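Mitochondrial edited mRNA stability factor 1 (PDB 6NL1) probably processes the 5' ends of mitochondrial mRNAs in trypanosomes, using a Nudix-family domain with a site that binds GDP. Local coordinates at residues 125-133 and 183-191; 328-336 and 346-355. One frame throughout, in Å; residues are numbered along the deposited sequence.

Contact 1 of 2, residues 125-133 and 183-191; sequences LKYRTGVHI and IFNCHKLME. With SO4 (sulfate ion), chain C.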
loop_
_atom_site.group_PDB
_atom_site.type_symbol
_atom_site.label_atom_id
_atom_site.label_comp_id
_atom_site.label_asym_id
_atom_site.label_seq_id
_atom_site.Cartn_x
_atom_site.Cartn_y
_atom_site.Cartn_z
ATOM N N LEU A 125 -14.695 1.011 -3.019
ATOM C CA LEU A 125 -15.856 1.849 -3.302
ATOM C C LEU A 125 -16.655 1.297 -4.482
ATOM O O LEU A 125 -17.886 1.306 -4.466
ATOM C CB LEU A 125 -15.415 3.298 -3.566
ATOM C CG LEU A 125 -14.931 4.024 -2.293
ATOM C CD1 LEU A 125 -14.125 5.281 -2.597
ATOM C CD2 LEU A 125 -16.104 4.362 -1.401
ATOM N N LYS A 126 -15.950 0.811 -5.499
ATOM C CA LYS A 126 -16.624 0.218 -6.645
ATOM C C LYS A 126 -17.351 -1.061 -6.234
ATOM O O LYS A 126 -18.487 -1.302 -6.642
ATOM C CB LYS A 126 -15.650 -0.084 -7.788
ATOM C CG LYS A 126 -16.358 -0.730 -8.971
ATOM C CD LYS A 126 -15.437 -0.938 -10.147
ATOM C CE LYS A 126 -15.215 0.348 -10.914
ATOM N NZ LYS A 126 -14.288 0.139 -12.066
ATOM N N TYR A 127 -16.682 -1.870 -5.423
ATOM C CA TYR A 127 -17.255 -3.114 -4.945
ATOM C C TYR A 127 -18.545 -2.841 -4.169
ATOM O O TYR A 127 -19.529 -3.560 -4.304
ATOM C CB TYR A 127 -16.248 -3.854 -4.050
ATOM C CG TYR A 127 -16.874 -4.976 -3.245
ATOM C CD1 TYR A 127 -17.309 -6.144 -3.870
ATOM C CD2 TYR A 127 -17.051 -4.863 -1.868
ATOM C CE1 TYR A 127 -17.903 -7.182 -3.144
ATOM C CE2 TYR A 127 -17.632 -5.895 -1.130
ATOM C CZ TYR A 127 -18.059 -7.053 -1.781
ATOM O OH TYR A 127 -18.646 -8.082 -1.077
ATOM N N ARG A 128 -18.535 -1.794 -3.356
ATOM C CA ARG A 128 -19.681 -1.494 -2.510
ATOM C C ARG A 128 -20.831 -0.803 -3.238
ATOM O O ARG A 128 -21.981 -0.998 -2.874
ATOM C CB ARG A 128 -19.258 -0.634 -1.322
ATOM C CG ARG A 128 -18.443 -1.351 -0.245
ATOM C CD ARG A 128 -17.956 -0.310 0.749
ATOM N NE ARG A 128 -17.342 -0.858 1.955
ATOM C CZ ARG A 128 -18.011 -1.120 3.073
ATOM N NH1 ARG A 128 -19.327 -0.918 3.131
ATOM N NH2 ARG A 128 -17.367 -1.597 4.130
ATOM N N THR A 129 -20.531 0.001 -4.259
ATOM C CA THR A 129 -21.556 0.853 -4.850
ATOM C C THR A 129 -21.657 0.760 -6.375
ATOM O O THR A 129 -22.617 1.256 -6.964
ATOM C CB THR A 129 -21.317 2.355 -4.493
ATOM O OG1 THR A 129 -20.131 2.825 -5.156
ATOM C CG2 THR A 129 -21.171 2.552 -2.981
ATOM N N GLY A 130 -20.661 0.165 -7.022
ATOM C CA GLY A 130 -20.625 0.144 -8.478
ATOM C C GLY A 130 -20.020 1.390 -9.108
ATOM O O GLY A 130 -19.793 1.440 -10.320
ATOM N N VAL A 131 -19.747 2.401 -8.291
ATOM C CA VAL A 131 -19.212 3.665 -8.803
ATOM C C VAL A 131 -17.736 3.575 -9.177
ATOM O O VAL A 131 -16.914 3.048 -8.427
ATOM C CB VAL A 131 -19.413 4.810 -7.781
ATOM C CG1 VAL A 131 -18.597 6.063 -8.178
ATOM C CG2 VAL A 131 -20.902 5.124 -7.649
ATOM N N HIS A 132 -17.405 4.081 -10.355
ATOM C CA HIS A 132 -16.022 4.127 -10.787
ATOM C C HIS A 132 -15.410 5.503 -10.486
ATOM O O HIS A 132 -15.983 6.539 -10.821
ATOM C CB HIS A 132 -15.917 3.811 -12.276
ATOM C CG HIS A 132 -14.520 3.875 -12.807
ATOM N ND1 HIS A 132 -13.624 2.845 -12.658
ATOM C CD2 HIS A 132 -13.871 4.844 -13.498
ATOM C CE1 HIS A 132 -12.474 3.176 -13.218
ATOM N NE2 HIS A 132 -12.598 4.382 -13.736
ATOM N N ILE A 133 -14.237 5.492 -9.862
ATOM C CA ILE A 133 -13.535 6.714 -9.466
ATOM C C ILE A 133 -12.257 6.953 -10.277
ATOM O O ILE A 133 -11.446 6.050 -10.474
ATOM C CB ILE A 133 -13.184 6.655 -7.969
ATOM C CG1 ILE A 133 -14.453 6.844 -7.136
ATOM C CG2 ILE A 133 -12.139 7.692 -7.612
ATOM C CD1 ILE A 133 -14.279 6.473 -5.681
ATOM N N ILE A 183 -23.939 6.747 -6.726
ATOM C CA ILE A 183 -23.200 7.966 -6.416
ATOM C C ILE A 183 -23.614 8.541 -5.062
ATOM O O ILE A 183 -22.766 8.983 -4.282
ATOM C CB ILE A 183 -23.313 9.008 -7.554
ATOM C CG1 ILE A 183 -22.328 8.635 -8.662
ATOM C CG2 ILE A 183 -23.000 10.412 -7.039
ATOM C CD1 ILE A 183 -22.536 9.365 -9.944
ATOM N N PHE A 184 -24.909 8.496 -4.769
ATOM C CA PHE A 184 -25.394 8.879 -3.444
ATOM C C PHE A 184 -24.722 8.045 -2.354
ATOM O O PHE A 184 -24.281 8.576 -1.341
ATOM C CB PHE A 184 -26.915 8.720 -3.351
ATOM C CG PHE A 184 -27.468 9.013 -1.984
ATOM C CD1 PHE A 184 -27.846 10.300 -1.634
ATOM C CD2 PHE A 184 -27.593 8.005 -1.045
ATOM C CE1 PHE A 184 -28.346 10.572 -0.376
ATOM C CE2 PHE A 184 -28.089 8.270 0.215
ATOM C CZ PHE A 184 -28.464 9.557 0.552
ATOM N N ASN A 185 -24.640 6.734 -2.560
ATOM C CA ASN A 185 -24.055 5.852 -1.551
ATOM C C ASN A 185 -22.546 6.012 -1.448
ATOM O O ASN A 185 -21.980 6.055 -0.354
ATOM C CB ASN A 185 -24.439 4.390 -1.826
ATOM C CG ASN A 185 -25.928 4.119 -1.569
ATOM O OD1 ASN A 185 -26.531 4.719 -0.684
ATOM N ND2 ASN A 185 -26.518 3.227 -2.354
ATOM N N CYS A 186 -21.900 6.121 -2.603
ATOM C CA CYS A 186 -20.458 6.282 -2.662
ATOM C C CYS A 186 -20.040 7.593 -1.977
ATOM O O CYS A 186 -19.085 7.627 -1.209
ATOM C CB CYS A 186 -20.000 6.250 -4.120
ATOM S SG CYS A 186 -18.232 6.330 -4.327
ATOM N N HIS A 187 -20.773 8.663 -2.257
ATOM C CA HIS A 187 -20.570 9.947 -1.579
ATOM C C HIS A 187 -20.566 9.803 -0.048
ATOM O O HIS A 187 -19.703 10.349 0.630
ATOM C CB HIS A 187 -21.661 10.934 -2.013
ATOM C CG HIS A 187 -21.740 12.166 -1.167
ATOM N ND1 HIS A 187 -20.868 13.227 -1.308
ATOM C CD2 HIS A 187 -22.585 12.512 -0.167
ATOM C CE1 HIS A 187 -21.175 14.168 -0.437
ATOM N NE2 HIS A 187 -22.214 13.758 0.272
ATOM N N LYS A 188 -21.529 9.056 0.486
ATOM C CA LYS A 188 -21.613 8.823 1.929
ATOM C C LYS A 188 -20.381 8.085 2.450
ATOM O O LYS A 188 -19.845 8.415 3.508
ATOM C CB LYS A 188 -22.880 8.029 2.269
ATOM C CG LYS A 188 -23.960 8.839 2.955
ATOM C CD LYS A 188 -24.091 10.219 2.318
ATOM C CE LYS A 188 -24.861 11.177 3.219
ATOM N NZ LYS A 188 -24.380 12.585 3.091
ATOM N N LEU A 189 -19.939 7.080 1.700
ATOM C CA LEU A 189 -18.761 6.313 2.081
ATOM C C LEU A 189 -17.485 7.158 2.054
ATOM O O LEU A 189 -16.575 6.950 2.853
ATOM C CB LEU A 189 -18.611 5.082 1.180
ATOM C CG LEU A 189 -19.709 4.033 1.375
ATOM C CD1 LEU A 189 -19.678 2.998 0.260
ATOM C CD2 LEU A 189 -19.585 3.359 2.741
ATOM N N MET A 190 -17.414 8.099 1.123
ATOM C CA MET A 190 -16.225 8.930 0.989
ATOM C C MET A 190 -16.122 9.886 2.174
ATOM O O MET A 190 -15.029 10.115 2.703
ATOM C CB MET A 190 -16.260 9.693 -0.339
ATOM C CG MET A 190 -16.130 8.771 -1.556
ATOM S SD MET A 190 -16.620 9.552 -3.101
ATOM C CE MET A 190 -15.390 10.851 -3.239
ATOM N N GLU A 191 -17.262 10.427 2.601
ATOM C CA GLU A 191 -17.276 11.316 3.759
ATOM C C GLU A 191 -16.798 10.588 5.003
ATOM O O GLU A 191 -16.057 11.152 5.801
ATOM C CB GLU A 191 -18.652 11.937 3.970
ATOM C CG GLU A 191 -19.016 12.925 2.884
ATOM C CD GLU A 191 -20.267 13.708 3.195
ATOM O OE1 GLU A 191 -20.386 14.848 2.690
ATOM O OE2 GLU A 191 -21.136 13.186 3.929
HETATM S S SO4 C . -11.278 -0.652 -10.061
HETATM O O1 SO4 C . -11.501 -0.817 -11.497
HETATM O O2 SO4 C . -11.810 -1.818 -9.360
HETATM O O3 SO4 C . -9.843 -0.540 -9.789
HETATM O O4 SO4 C . -11.956 0.560 -9.599
#
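The guanidinium of Arg-128 is approached obliquely by CD2 of Leu-189, while the CD of Arg-128 rests 3.8 Å from the CD1 of the same leucine; Arg-128 NE forms a salt bridge with Glu-124. The ring of His-132 has CE of Lys-126 at its edge, in plane. Lys-126 NZ gives ND1 of His-132 a 2.8 Å bond tilted 16° from the ring plane and also bonds O1 of a sulfate, probably from the crystallisation liquor, which Arg-119 holds as well.

Helices 120-129 and 180-193 lie over an antiparallel sheet. The first of them connects strands 100-107 and 132-137, which are parallel and have strand 171-178 between them: a split beta-alpha-beta unit, as in ferredoxin-like folds. The axes of 125-129 and 183-191 approach to 9.7 Å, their directions 135° apart. Between them, Cys-186 is the buried hub. Its SG stands anti to the backbone N and is thereby turned to Val-131, 3.9 Å from CG1, with Leu-125 CD2 and Ile-133 CD1 slightly farther off. Leu-125 and Leu-189 lie alongside with their chains running opposite ways, Leu-125 CD2 3.7 Å from Leu-189 CB, whereas Thr-129 CG2 meets Leu-189 CD1 tip to tip. Leu-176 of strand 171-178 is touched by Val-131, Ile-133 and Met-190.

Gly-130, with phi 84°, ends the first helix. Just before it, Thr-129 OG1 accepts from Val-131 N in an ST turn and donates to Leu-125 O at 2.8 Å, reaching that oxygen from the face opposite Thr-129 N.

Contact 2 of 2, residues 328-336 and 346-355; sequences PIDRAWAQL and MKASMIDQLQ
Helices 328-336 and 348-354 run roughly antiparallel at 141°, and the two segments are closest where the CA atoms of Pro-328 and Leu-354 come within 5.7 Å, diverging toward Leu-336 and Met-346. The contact is largely apolar. Leu-354 fills its near end: CB faces Pro-328 CB, and CD1 presses on Ala-332 CB at 3.7 Å, while the Ile-329 side chain crosses that of Leu-354 at about a right angle. The amide of Gln-355 lies against Ile-329 CD1 at the rim. Ala-332 CB is also met by Met-350, whose CE is 4.1 Å from it.

At the other end two methionines do the work in different ways. Met-346 runs extended beyond CG, and this straight chain carries its CE across to Trp-333, 3.4 Å from CE3; the methyl approaches the indole obliquely and also touches Leu-336 CB. Met-350 is instead bent at chi2 and chi3. Its SD meets Leu-336 CD1 tip to tip at 3.8 Å, and the second bend turns CE back to Ala-332.

The two helices form a helix-strand-helix unit with strand 343-346 between them, in the Nudix sheet. That strand pairs antiparallel with 216-223, Met-346 bonding to Trp-217 through the backbone and resting on Met-219. Trp-333 makes a cation-pi contact with Arg-221 of the same strand 216-223, meets the ring of Trp-317 and leans on Leu-322 of helix 319-322.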
loop_
_atom_site.group_PDB
_atom_site.type_symbol
_atom_site.label_atom_id
_atom_site.label_comp_id
_atom_site.label_asym_id
_atom_site.label_seq_id
_atom_site.Cartn_x
_atom_site.Cartn_y
_atom_site.Cartn_z
ATOM N N PRO A 328 22.366 -8.011 -5.229
ATOM C CA PRO A 328 22.691 -8.582 -3.909
ATOM C C PRO A 328 21.455 -9.126 -3.168
ATOM O O PRO A 328 21.537 -10.162 -2.506
ATOM C CB PRO A 328 23.303 -7.391 -3.134
ATOM C CG PRO A 328 23.773 -6.441 -4.194
ATOM C CD PRO A 328 22.819 -6.611 -5.364
ATOM N N ILE A 329 20.328 -8.431 -3.267
ATOM C CA ILE A 329 19.098 -8.924 -2.647
ATOM C C ILE A 329 18.623 -10.246 -3.265
ATOM O O ILE A 329 18.200 -11.151 -2.544
ATOM C CB ILE A 329 17.976 -7.859 -2.673
ATOM C CG1 ILE A 329 18.340 -6.712 -1.723
ATOM C CG2 ILE A 329 16.631 -8.476 -2.265
ATOM C CD1 ILE A 329 17.587 -5.428 -1.989
ATOM N N ASP A 330 18.712 -10.374 -4.590
ATOM C CA ASP A 330 18.359 -11.647 -5.230
ATOM C C ASP A 330 19.189 -12.795 -4.648
ATOM O O ASP A 330 18.652 -13.848 -4.323
ATOM C CB ASP A 330 18.551 -11.608 -6.752
ATOM C CG ASP A 330 17.475 -10.800 -7.477
ATOM O OD1 ASP A 330 16.360 -10.601 -6.940
ATOM O OD2 ASP A 330 17.755 -10.371 -8.616
ATOM N N ARG A 331 20.498 -12.586 -4.506
ATOM C CA ARG A 331 21.390 -13.641 -4.014
ATOM C C ARG A 331 21.142 -13.982 -2.546
ATOM O O ARG A 331 21.178 -15.152 -2.154
ATOM C CB ARG A 331 22.863 -13.277 -4.250
ATOM C CG ARG A 331 23.169 -12.904 -5.705
ATOM C CD ARG A 331 24.670 -12.860 -6.007
ATOM N NE ARG A 331 25.382 -11.877 -5.192
ATOM C CZ ARG A 331 25.566 -10.600 -5.527
ATOM N NH1 ARG A 331 25.092 -10.125 -6.674
ATOM N NH2 ARG A 331 26.236 -9.795 -4.711
ATOM N N ALA A 332 20.883 -12.961 -1.739
ATOM C CA ALA A 332 20.532 -13.187 -0.341
ATOM C C ALA A 332 19.199 -13.944 -0.278
ATOM O O ALA A 332 19.011 -14.828 0.548
ATOM C CB ALA A 332 20.434 -11.862 0.403
ATOM N N TRP A 333 18.274 -13.582 -1.161
ATOM C CA TRP A 333 16.972 -14.242 -1.229
ATOM C C TRP A 333 17.122 -15.717 -1.595
ATOM O O TRP A 333 16.489 -16.585 -0.992
ATOM C CB TRP A 333 16.076 -13.523 -2.244
ATOM C CG TRP A 333 14.629 -13.880 -2.139
ATOM C CD1 TRP A 333 13.909 -14.638 -3.011
ATOM C CD2 TRP A 333 13.722 -13.492 -1.096
ATOM N NE1 TRP A 333 12.609 -14.750 -2.578
ATOM C CE2 TRP A 333 12.468 -14.057 -1.405
ATOM C CE3 TRP A 333 13.849 -12.723 0.067
ATOM C CZ2 TRP A 333 11.349 -13.883 -0.593
ATOM C CZ3 TRP A 333 12.735 -12.545 0.870
ATOM C CH2 TRP A 333 11.501 -13.120 0.533
ATOM N N ALA A 334 17.961 -16.007 -2.584
ATOM C CA ALA A 334 18.177 -17.395 -2.996
ATOM C C ALA A 334 18.772 -18.183 -1.835
ATOM O O ALA A 334 18.494 -19.362 -1.640
ATOM C CB ALA A 334 19.108 -17.452 -4.207
ATOM N N GLN A 335 19.592 -17.510 -1.053
ATOM C CA GLN A 335 20.281 -18.147 0.055
ATOM C C GLN A 335 19.339 -18.407 1.231
ATOM O O GLN A 335 19.377 -19.469 1.835
ATOM C CB GLN A 335 21.430 -17.239 0.488
ATOM C CG GLN A 335 22.398 -17.796 1.499
ATOM C CD GLN A 335 23.509 -16.796 1.792
ATOM O OE1 GLN A 335 23.992 -16.692 2.922
ATOM N NE2 GLN A 335 23.908 -16.041 0.765
ATOM N N LEU A 336 18.472 -17.442 1.532
ATOM C CA LEU A 336 17.730 -17.452 2.791
ATOM C C LEU A 336 16.235 -17.741 2.672
ATOM O O LEU A 336 15.624 -18.239 3.616
ATOM C CB LEU A 336 17.912 -16.105 3.499
ATOM C CG LEU A 336 19.333 -15.783 3.967
ATOM C CD1 LEU A 336 19.406 -14.342 4.435
ATOM C CD2 LEU A 336 19.780 -16.754 5.075
ATOM N N MET A 346 15.148 -12.395 7.915
ATOM C CA MET A 346 16.269 -11.523 7.577
ATOM C C MET A 346 16.556 -10.473 8.633
ATOM O O MET A 346 15.635 -9.920 9.229
ATOM C CB MET A 346 16.001 -10.833 6.237
ATOM C CG MET A 346 15.917 -11.807 5.048
ATOM S SD MET A 346 15.991 -11.010 3.423
ATOM C CE MET A 346 16.322 -12.422 2.373
ATOM N N LYS A 347 17.841 -10.196 8.840
ATOM C CA LYS A 347 18.280 -9.126 9.722
ATOM C C LYS A 347 18.372 -7.815 8.968
ATOM O O LYS A 347 18.876 -7.771 7.851
ATOM C CB LYS A 347 19.660 -9.434 10.307
ATOM C CG LYS A 347 19.680 -10.542 11.335
ATOM C CD LYS A 347 21.064 -10.675 11.933
ATOM C CE LYS A 347 21.076 -11.666 13.086
ATOM N NZ LYS A 347 22.444 -11.791 13.652
ATOM N N ALA A 348 17.915 -6.737 9.594
ATOM C CA ALA A 348 18.103 -5.417 9.014
ATOM C C ALA A 348 19.577 -5.127 8.719
ATOM O O ALA A 348 19.899 -4.535 7.690
ATOM C CB ALA A 348 17.523 -4.359 9.915
ATOM N N SER A 349 20.474 -5.539 9.614
ATOM C CA SER A 349 21.899 -5.291 9.399
ATOM C C SER A 349 22.402 -5.998 8.134
ATOM O O SER A 349 23.277 -5.504 7.432
ATOM C CB SER A 349 22.730 -5.736 10.601
ATOM O OG SER A 349 22.676 -7.146 10.756
ATOM N N MET A 350 21.849 -7.165 7.855
ATOM C CA MET A 350 22.243 -7.899 6.670
ATOM C C MET A 350 21.746 -7.163 5.430
ATOM O O MET A 350 22.460 -7.038 4.439
ATOM C CB MET A 350 21.681 -9.309 6.714
ATOM C CG MET A 350 22.519 -10.297 5.928
ATOM S SD MET A 350 21.503 -11.180 4.760
ATOM C CE MET A 350 20.737 -9.795 3.963
ATOM N N ILE A 351 20.522 -6.659 5.495
ATOM C CA ILE A 351 20.009 -5.836 4.417
ATOM C C ILE A 351 20.877 -4.601 4.180
ATOM O O ILE A 351 21.186 -4.284 3.032
ATOM C CB ILE A 351 18.532 -5.461 4.621
ATOM C CG1 ILE A 351 17.650 -6.636 4.197
ATOM C CG2 ILE A 351 18.166 -4.245 3.790
ATOM C CD1 ILE A 351 16.566 -6.944 5.175
ATOM N N ASP A 352 21.291 -3.926 5.253
ATOM C CA ASP A 352 22.149 -2.744 5.123
ATOM C C ASP A 352 23.481 -3.082 4.448
ATOM O O ASP A 352 23.967 -2.326 3.617
ATOM C CB ASP A 352 22.416 -2.080 6.488
ATOM C CG ASP A 352 21.161 -1.493 7.106
ATOM O OD1 ASP A 352 20.181 -1.284 6.368
ATOM O OD2 ASP A 352 21.152 -1.239 8.330
ATOM N N GLN A 353 24.070 -4.214 4.818
ATOM C CA GLN A 353 25.343 -4.631 4.233
ATOM C C GLN A 353 25.243 -4.924 2.738
ATOM O O GLN A 353 26.219 -4.763 2.009
ATOM C CB GLN A 353 25.905 -5.847 4.967
ATOM C CG GLN A 353 26.262 -5.572 6.410
ATOM C CD GLN A 353 27.576 -6.210 6.799
ATOM O OE1 GLN A 353 28.529 -6.213 6.019
ATOM N NE2 GLN A 353 27.635 -6.760 8.008
ATOM N N LEU A 354 24.067 -5.352 2.288
ATOM C CA LEU A 354 23.829 -5.623 0.866
ATOM C C LEU A 354 23.727 -4.344 0.039
ATOM O O LEU A 354 24.017 -4.349 -1.157
ATOM C CB LEU A 354 22.538 -6.411 0.668
ATOM C CG LEU A 354 22.359 -7.751 1.367
ATOM C CD1 LEU A 354 20.994 -8.281 1.035
ATOM C CD2 LEU A 354 23.431 -8.748 0.964
ATOM N N GLN A 355 23.297 -3.258 0.674
ATOM C CA GLN A 355 23.021 -2.013 -0.040
ATOM C C GLN A 355 24.275 -1.176 -0.298
ATOM O O GLN A 355 24.221 -0.185 -1.024
ATOM C CB GLN A 355 21.988 -1.175 0.722
ATOM C CG GLN A 355 20.763 -1.949 1.214
ATOM C CD GLN A 355 19.799 -2.331 0.102
ATOM O OE1 GLN A 355 20.202 -2.542 -1.040
ATOM N NE2 GLN A 355 18.512 -2.421 0.437
#

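In the fold
The two contacts lie on opposite sides of the chain's centre, 43 Å apart between centres and about 30 Å between nearest atoms, without touching. Both segments of contact 1 precede those of contact 2 in the chain. Each joins two helices and one end of a strand from its own sheet: the start of 132-137 in contact 1, the end of 343-346 in contact 2. Contact 1 belongs to the four-stranded antiparallel sheet of the N-terminal half, contact 2 to the mixed six-stranded sheet of the Nudix part. The chain thus has two lobes, each with its own helix pair over or beside a sheet. Both contacts lie away from the GDP-binding residues, which include Arg-202, Gln-279 and Tyr-292.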